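Local coordinates for predicted phosphatase, HAD family (Clostridium acetobutylicum, PDB 3MC1), which is a predicted phosphatase of the haloacid dehalogenase (HAD) family, probably hydrolysing phosphate esters, and carries a sodium ion between aspartates in this crystal, at residues M82-S96 against Q118-D130. Residues are numbered along the deposited sequence; the frame is centred on the assembly and turned at random.
Sequences MFENKVYDGIEALLS and QILEHFKLAFYFD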
loop_
_atom_site.group_PDB
_atom_site.type_symbol
_atom_site.label_atom_id
_atom_site.label_comp_id
_atom_site.label_asym_id
_atom_site.label_seq_id
_atom_site.Cartn_x
_atom_site.Cartn_y
_atom_site.Cartn_z
HETATM N N MSE A 82 -1.592 13.617 -3.985
HETATM C CA MSE A 82 -1.139 12.482 -4.793
HETATM C C MSE A 82 0.136 12.757 -5.581
HETATM O O MSE A 82 0.875 11.826 -5.907
HETATM C CB MSE A 82 -2.248 12.018 -5.757
HETATM C CG MSE A 82 -2.674 13.048 -6.797
HETATM SE SE MSE A 82 -3.601 12.222 -8.313
HETATM C CE MSE A 82 -2.033 11.560 -9.277
ATOM N N PHE A 83 0.399 14.032 -5.870
ATOM C CA PHE A 83 1.580 14.434 -6.630
ATOM C C PHE A 83 2.805 14.695 -5.752
ATOM O O PHE A 83 3.928 14.668 -6.240
ATOM C CB PHE A 83 1.258 15.678 -7.475
ATOM C CG PHE A 83 0.107 15.479 -8.428
ATOM C CD1 PHE A 83 0.176 14.521 -9.436
ATOM C CD2 PHE A 83 -1.059 16.234 -8.306
ATOM C CE1 PHE A 83 -0.897 14.315 -10.308
ATOM C CE2 PHE A 83 -2.136 16.036 -9.172
ATOM C CZ PHE A 83 -2.055 15.073 -10.176
ATOM N N GLU A 84 2.584 14.963 -4.469
ATOM C CA GLU A 84 3.677 15.187 -3.519
ATOM C C GLU A 84 4.033 13.755 -3.155
ATOM O O GLU A 84 3.777 13.261 -2.054
ATOM C CB GLU A 84 3.154 15.992 -2.327
ATOM C CG GLU A 84 2.523 17.312 -2.784
ATOM C CD GLU A 84 2.087 18.213 -1.641
ATOM O OE1 GLU A 84 1.265 17.774 -0.811
ATOM O OE2 GLU A 84 2.565 19.366 -1.580
ATOM N N ASN A 85 4.647 13.113 -4.138
ATOM C CA ASN A 85 4.968 11.700 -4.113
ATOM C C ASN A 85 6.290 11.469 -4.852
ATOM O O ASN A 85 6.769 12.346 -5.575
ATOM C CB ASN A 85 3.849 11.008 -4.876
ATOM C CG ASN A 85 3.541 9.636 -4.377
ATOM O OD1 ASN A 85 4.393 8.946 -3.832
ATOM N ND2 ASN A 85 2.297 9.213 -4.590
ATOM N N LYS A 86 6.856 10.277 -4.682
ATOM C CA LYS A 86 8.107 9.898 -5.340
ATOM C C LYS A 86 8.145 8.383 -5.428
ATOM O O LYS A 86 7.592 7.700 -4.575
ATOM C CB LYS A 86 9.326 10.356 -4.524
ATOM C CG LYS A 86 9.510 11.858 -4.406
ATOM C CD LYS A 86 10.656 12.219 -3.447
ATOM C CE LYS A 86 10.380 11.732 -2.026
ATOM N NZ LYS A 86 11.385 12.238 -1.043
ATOM N N VAL A 87 8.792 7.858 -6.462
ATOM C CA VAL A 87 8.933 6.411 -6.612
ATOM C C VAL A 87 10.241 6.055 -5.909
ATOM O O VAL A 87 11.229 6.775 -6.055
ATOM C CB VAL A 87 9.024 6.009 -8.100
ATOM C CG1 VAL A 87 9.346 4.527 -8.227
ATOM C CG2 VAL A 87 7.708 6.313 -8.792
ATOM N N TYR A 88 10.253 4.975 -5.126
ATOM C CA TYR A 88 11.473 4.583 -4.429
ATOM C C TYR A 88 12.539 4.215 -5.452
ATOM O O TYR A 88 12.227 3.618 -6.485
ATOM C CB TYR A 88 11.226 3.378 -3.507
ATOM C CG TYR A 88 10.498 3.691 -2.215
ATOM C CD1 TYR A 88 11.130 4.376 -1.175
ATOM C CD2 TYR A 88 9.174 3.290 -2.029
ATOM C CE1 TYR A 88 10.456 4.653 0.019
ATOM C CE2 TYR A 88 8.499 3.559 -0.846
ATOM C CZ TYR A 88 9.137 4.241 0.171
ATOM O OH TYR A 88 8.437 4.532 1.323
ATOM N N ASP A 89 13.788 4.585 -5.172
ATOM C CA ASP A 89 14.882 4.264 -6.083
ATOM C C ASP A 89 14.956 2.749 -6.296
ATOM O O ASP A 89 14.783 1.961 -5.358
ATOM C CB ASP A 89 16.227 4.747 -5.524
ATOM C CG ASP A 89 16.310 6.256 -5.413
ATOM O OD1 ASP A 89 15.870 6.950 -6.358
ATOM O OD2 ASP A 89 16.828 6.750 -4.387
ATOM N N GLY A 90 15.207 2.352 -7.537
ATOM C CA GLY A 90 15.324 0.943 -7.854
ATOM C C GLY A 90 14.027 0.236 -8.183
ATOM O O GLY A 90 14.051 -0.826 -8.797
ATOM N N ILE A 91 12.891 0.823 -7.808
ATOM C CA ILE A 91 11.606 0.180 -8.068
ATOM C C ILE A 91 11.292 -0.096 -9.534
ATOM O O ILE A 91 10.921 -1.212 -9.878
ATOM C CB ILE A 91 10.423 0.972 -7.443
ATOM C CG1 ILE A 91 10.375 0.732 -5.929
ATOM C CG2 ILE A 91 9.106 0.538 -8.095
ATOM C CD1 ILE A 91 10.153 -0.721 -5.531
ATOM N N GLU A 92 11.410 0.895 -10.406
ATOM C CA GLU A 92 11.118 0.620 -11.805
ATOM C C GLU A 92 12.057 -0.459 -12.354
ATOM O O GLU A 92 11.631 -1.326 -13.116
ATOM C CB GLU A 92 11.213 1.889 -12.655
ATOM C CG GLU A 92 11.045 1.616 -14.135
ATOM C CD GLU A 92 10.697 2.865 -14.927
ATOM O OE1 GLU A 92 10.993 3.983 -14.452
ATOM O OE2 GLU A 92 10.143 2.723 -16.033
ATOM N N ALA A 93 13.329 -0.403 -11.965
ATOM C CA ALA A 93 14.304 -1.404 -12.404
ATOM C C ALA A 93 13.803 -2.790 -11.956
ATOM O O ALA A 93 13.834 -3.758 -12.719
ATOM C CB ALA A 93 15.649 -1.110 -11.787
ATOM N N LEU A 94 13.323 -2.863 -10.719
ATOM C CA LEU A 94 12.789 -4.105 -10.161
ATOM C C LEU A 94 11.625 -4.633 -10.999
ATOM O O LEU A 94 11.632 -5.793 -11.423
ATOM C CB LEU A 94 12.316 -3.881 -8.712
ATOM C CG LEU A 94 11.568 -5.064 -8.066
ATOM C CD1 LEU A 94 12.505 -6.269 -7.948
ATOM C CD2 LEU A 94 11.043 -4.671 -6.702
ATOM N N LEU A 95 10.630 -3.775 -11.233
ATOM C CA LEU A 95 9.451 -4.141 -12.015
ATOM C C LEU A 95 9.816 -4.636 -13.404
ATOM O O LEU A 95 9.257 -5.626 -13.882
ATOM C CB LEU A 95 8.512 -2.944 -12.146
ATOM C CG LEU A 95 7.983 -2.364 -10.832
ATOM C CD1 LEU A 95 7.121 -1.126 -11.116
ATOM C CD2 LEU A 95 7.169 -3.426 -10.119
ATOM N N SER A 96 10.736 -3.933 -14.060
ATOM C CA SER A 96 11.155 -4.328 -15.402
ATOM C C SER A 96 11.779 -5.723 -15.342
ATOM O O SER A 96 11.381 -6.615 -16.088
ATOM C CB SER A 96 12.174 -3.332 -15.962
ATOM O OG SER A 96 12.489 -3.633 -17.313
ATOM N N GLN A 118 -4.163 6.744 -11.138
ATOM C CA GLN A 118 -3.667 8.059 -11.545
ATOM C C GLN A 118 -2.211 8.221 -11.176
ATOM O O GLN A 118 -1.425 8.772 -11.943
ATOM C CB GLN A 118 -4.428 9.192 -10.847
ATOM C CG GLN A 118 -5.848 9.397 -11.263
ATOM C CD GLN A 118 -6.446 10.595 -10.552
ATOM O OE1 GLN A 118 -6.087 11.745 -10.835
ATOM N NE2 GLN A 118 -7.341 10.333 -9.604
ATOM N N ILE A 119 -1.866 7.772 -9.974
ATOM C CA ILE A 119 -0.505 7.871 -9.474
ATOM C C ILE A 119 0.468 7.000 -10.275
ATOM O O ILE A 119 1.519 7.475 -10.703
ATOM C CB ILE A 119 -0.462 7.474 -7.973
ATOM C CG1 ILE A 119 -1.161 8.555 -7.138
ATOM C CG2 ILE A 119 0.965 7.292 -7.510
ATOM C CD1 ILE A 119 -1.496 8.101 -5.727
ATOM N N LEU A 120 0.118 5.733 -10.481
ATOM C CA LEU A 120 0.996 4.825 -11.220
ATOM C C LEU A 120 1.169 5.244 -12.684
ATOM O O LEU A 120 2.242 5.074 -13.265
ATOM C CB LEU A 120 0.474 3.393 -11.107
ATOM C CG LEU A 120 0.601 2.854 -9.674
ATOM C CD1 LEU A 120 -0.128 1.533 -9.508
ATOM C CD2 LEU A 120 2.079 2.715 -9.333
ATOM N N GLU A 121 0.121 5.803 -13.276
ATOM C CA GLU A 121 0.210 6.273 -14.651
ATOM C C GLU A 121 1.037 7.556 -14.650
ATOM O O GLU A 121 1.885 7.767 -15.522
ATOM C CB GLU A 121 -1.182 6.533 -15.224
ATOM C CG GLU A 121 -2.080 5.313 -15.186
ATOM C CD GLU A 121 -3.394 5.524 -15.913
ATOM O OE1 GLU A 121 -3.851 6.686 -15.995
ATOM O OE2 GLU A 121 -3.976 4.529 -16.388
ATOM N N HIS A 122 0.798 8.408 -13.654
ATOM C CA HIS A 122 1.541 9.659 -13.532
ATOM C C HIS A 122 3.037 9.365 -13.471
ATOM O O HIS A 122 3.850 10.076 -14.063
ATOM C CB HIS A 122 1.124 10.402 -12.255
ATOM C CG HIS A 122 1.893 11.665 -12.011
ATOM N ND1 HIS A 122 1.702 12.811 -12.757
ATOM C CD2 HIS A 122 2.867 11.957 -11.119
ATOM C CE1 HIS A 122 2.525 13.752 -12.333
ATOM N NE2 HIS A 122 3.245 13.261 -11.340
ATOM N N PHE A 123 3.397 8.309 -12.751
ATOM C CA PHE A 123 4.796 7.939 -12.608
ATOM C C PHE A 123 5.312 7.016 -13.712
ATOM O O PHE A 123 6.468 6.596 -13.684
ATOM C CB PHE A 123 5.030 7.335 -11.219
ATOM C CG PHE A 123 5.050 8.368 -10.117
ATOM C CD1 PHE A 123 6.038 9.352 -10.090
ATOM C CD2 PHE A 123 4.067 8.385 -9.131
ATOM C CE1 PHE A 123 6.048 10.340 -9.104
ATOM C CE2 PHE A 123 4.069 9.374 -8.136
ATOM C CZ PHE A 123 5.061 10.352 -8.125
ATOM N N LYS A 124 4.448 6.718 -14.680
ATOM C CA LYS A 124 4.800 5.884 -15.832
ATOM C C LYS A 124 5.169 4.438 -15.500
ATOM O O LYS A 124 6.010 3.831 -16.168
ATOM C CB LYS A 124 5.943 6.555 -16.593
ATOM C CG LYS A 124 5.638 8.013 -16.943
ATOM C CD LYS A 124 6.847 8.726 -17.488
ATOM C CE LYS A 124 6.561 10.210 -17.715
ATOM N NZ LYS A 124 7.702 10.878 -18.409
ATOM N N LEU A 125 4.528 3.880 -14.481
ATOM C CA LEU A 125 4.797 2.501 -14.072
ATOM C C LEU A 125 3.563 1.633 -14.282
ATOM O O LEU A 125 3.615 0.422 -14.096
ATOM C CB LEU A 125 5.175 2.453 -12.581
ATOM C CG LEU A 125 6.340 3.299 -12.051
ATOM C CD1 LEU A 125 6.452 3.100 -10.547
ATOM C CD2 LEU A 125 7.647 2.908 -12.736
ATOM N N ALA A 126 2.456 2.249 -14.687
ATOM C CA ALA A 126 1.200 1.516 -14.844
ATOM C C ALA A 126 1.207 0.257 -15.713
ATOM O O ALA A 126 0.589 -0.745 -15.363
ATOM C CB ALA A 126 0.107 2.466 -15.330
ATOM N N PHE A 127 1.903 0.296 -16.840
ATOM C CA PHE A 127 1.914 -0.849 -17.738
ATOM C C PHE A 127 2.715 -2.065 -17.292
ATOM O O PHE A 127 2.650 -3.128 -17.923
ATOM C CB PHE A 127 2.340 -0.378 -19.124
ATOM C CG PHE A 127 1.272 0.410 -19.825
ATOM C CD1 PHE A 127 0.089 -0.208 -20.214
ATOM C CD2 PHE A 127 1.431 1.770 -20.062
ATOM C CE1 PHE A 127 -0.924 0.520 -20.833
ATOM C CE2 PHE A 127 0.425 2.511 -20.682
ATOM C CZ PHE A 127 -0.753 1.887 -21.070
ATOM N N TYR A 128 3.467 -1.920 -16.206
ATOM C CA TYR A 128 4.239 -3.044 -15.679
ATOM C C TYR A 128 3.274 -3.991 -14.975
ATOM O O TYR A 128 3.596 -5.154 -14.715
ATOM C CB TYR A 128 5.266 -2.567 -14.658
ATOM C CG TYR A 128 6.472 -1.860 -15.232
ATOM C CD1 TYR A 128 7.356 -2.525 -16.085
ATOM C CD2 TYR A 128 6.745 -0.533 -14.906
ATOM C CE1 TYR A 128 8.485 -1.888 -16.598
ATOM C CE2 TYR A 128 7.876 0.120 -15.411
ATOM C CZ TYR A 128 8.740 -0.566 -16.256
ATOM O OH TYR A 128 9.853 0.067 -16.743
ATOM N N PHE A 129 2.074 -3.494 -14.691
ATOM C CA PHE A 129 1.086 -4.277 -13.953
ATOM C C PHE A 129 -0.043 -4.873 -14.761
ATOM O O PHE A 129 -0.551 -4.250 -15.690
ATOM C CB PHE A 129 0.499 -3.404 -12.831
ATOM C CG PHE A 129 1.534 -2.920 -11.853
ATOM C CD1 PHE A 129 2.017 -3.774 -10.855
ATOM C CD2 PHE A 129 2.106 -1.654 -11.995
ATOM C CE1 PHE A 129 3.059 -3.374 -10.016
ATOM C CE2 PHE A 129 3.148 -1.250 -11.164
ATOM C CZ PHE A 129 3.626 -2.113 -10.174
ATOM N N ASP A 130 -0.425 -6.090 -14.385
ATOM C CA ASP A 130 -1.527 -6.813 -15.004
ATOM C C ASP A 130 -2.838 -6.220 -14.493
ATOM O O ASP A 130 -3.860 -6.262 -15.174
ATOM C CB ASP A 130 -1.467 -8.288 -14.617
ATOM C CG ASP A 130 -0.557 -9.093 -15.519
ATOM O OD1 ASP A 130 0.404 -8.521 -16.073
ATOM O OD2 ASP A 130 -0.800 -10.304 -15.655
HETATM O O HOH W 1 4.902 14.069 -8.595
#
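The hydroxyl OH of Tyr128 donates to OE2 of Glu92 over 2.8 Å, meeting the anti lone pair of that oxygen; OE2 lies at the edge of the phenol ring, in its plane. With CG anti to the backbone N (chi1 174°) and the chain extended beyond it, Glu92 runs out along the phenol, while its CB packs on CD2 of Leu125. The adjoining helical turn closes over the ring: Leu95 CB sits 4.1 Å from the Tyr128 ring centroid, a CH-pi contact over one face, and both Leu95 methyls reach CZ of Phe129. These residues belong to the Rossmann-like core of the HAD fold. Helix 91-101 leads into strand 104-109 of the parallel sheet, and helix 113-122 follows it on the way to the neighbouring strand 131-135; Leu95 and Phe129 both rest on Leu105 of strand 104-109. A Schellman motif at Lys124 ends the second helix and turns the chain toward Leu125, whose CD1 meets Val87 tip to tip. Val87 also lays CG2 against Phe123, 3.6 Å from CG. At the other end of that ring Asn85 CB arrives at the edge, 3.5 Å from CZ, the amide plane turned 82° from that of the ring. Two bonds within its own loop fix this amide: ND2 donates to Met82 O, and OD1 accepts from Lys86 N. Beyond it, Phe83 points its edge at the face of His122, a T-shaped pair with centroids 5.0 Å apart. Selenomethionine Met82, bent at chi3 (-79°), tucks CE 3.8 Å from Ile119 CG1 and crosses Gln118 at about a right angle, beside Phe77 of helix 63-81.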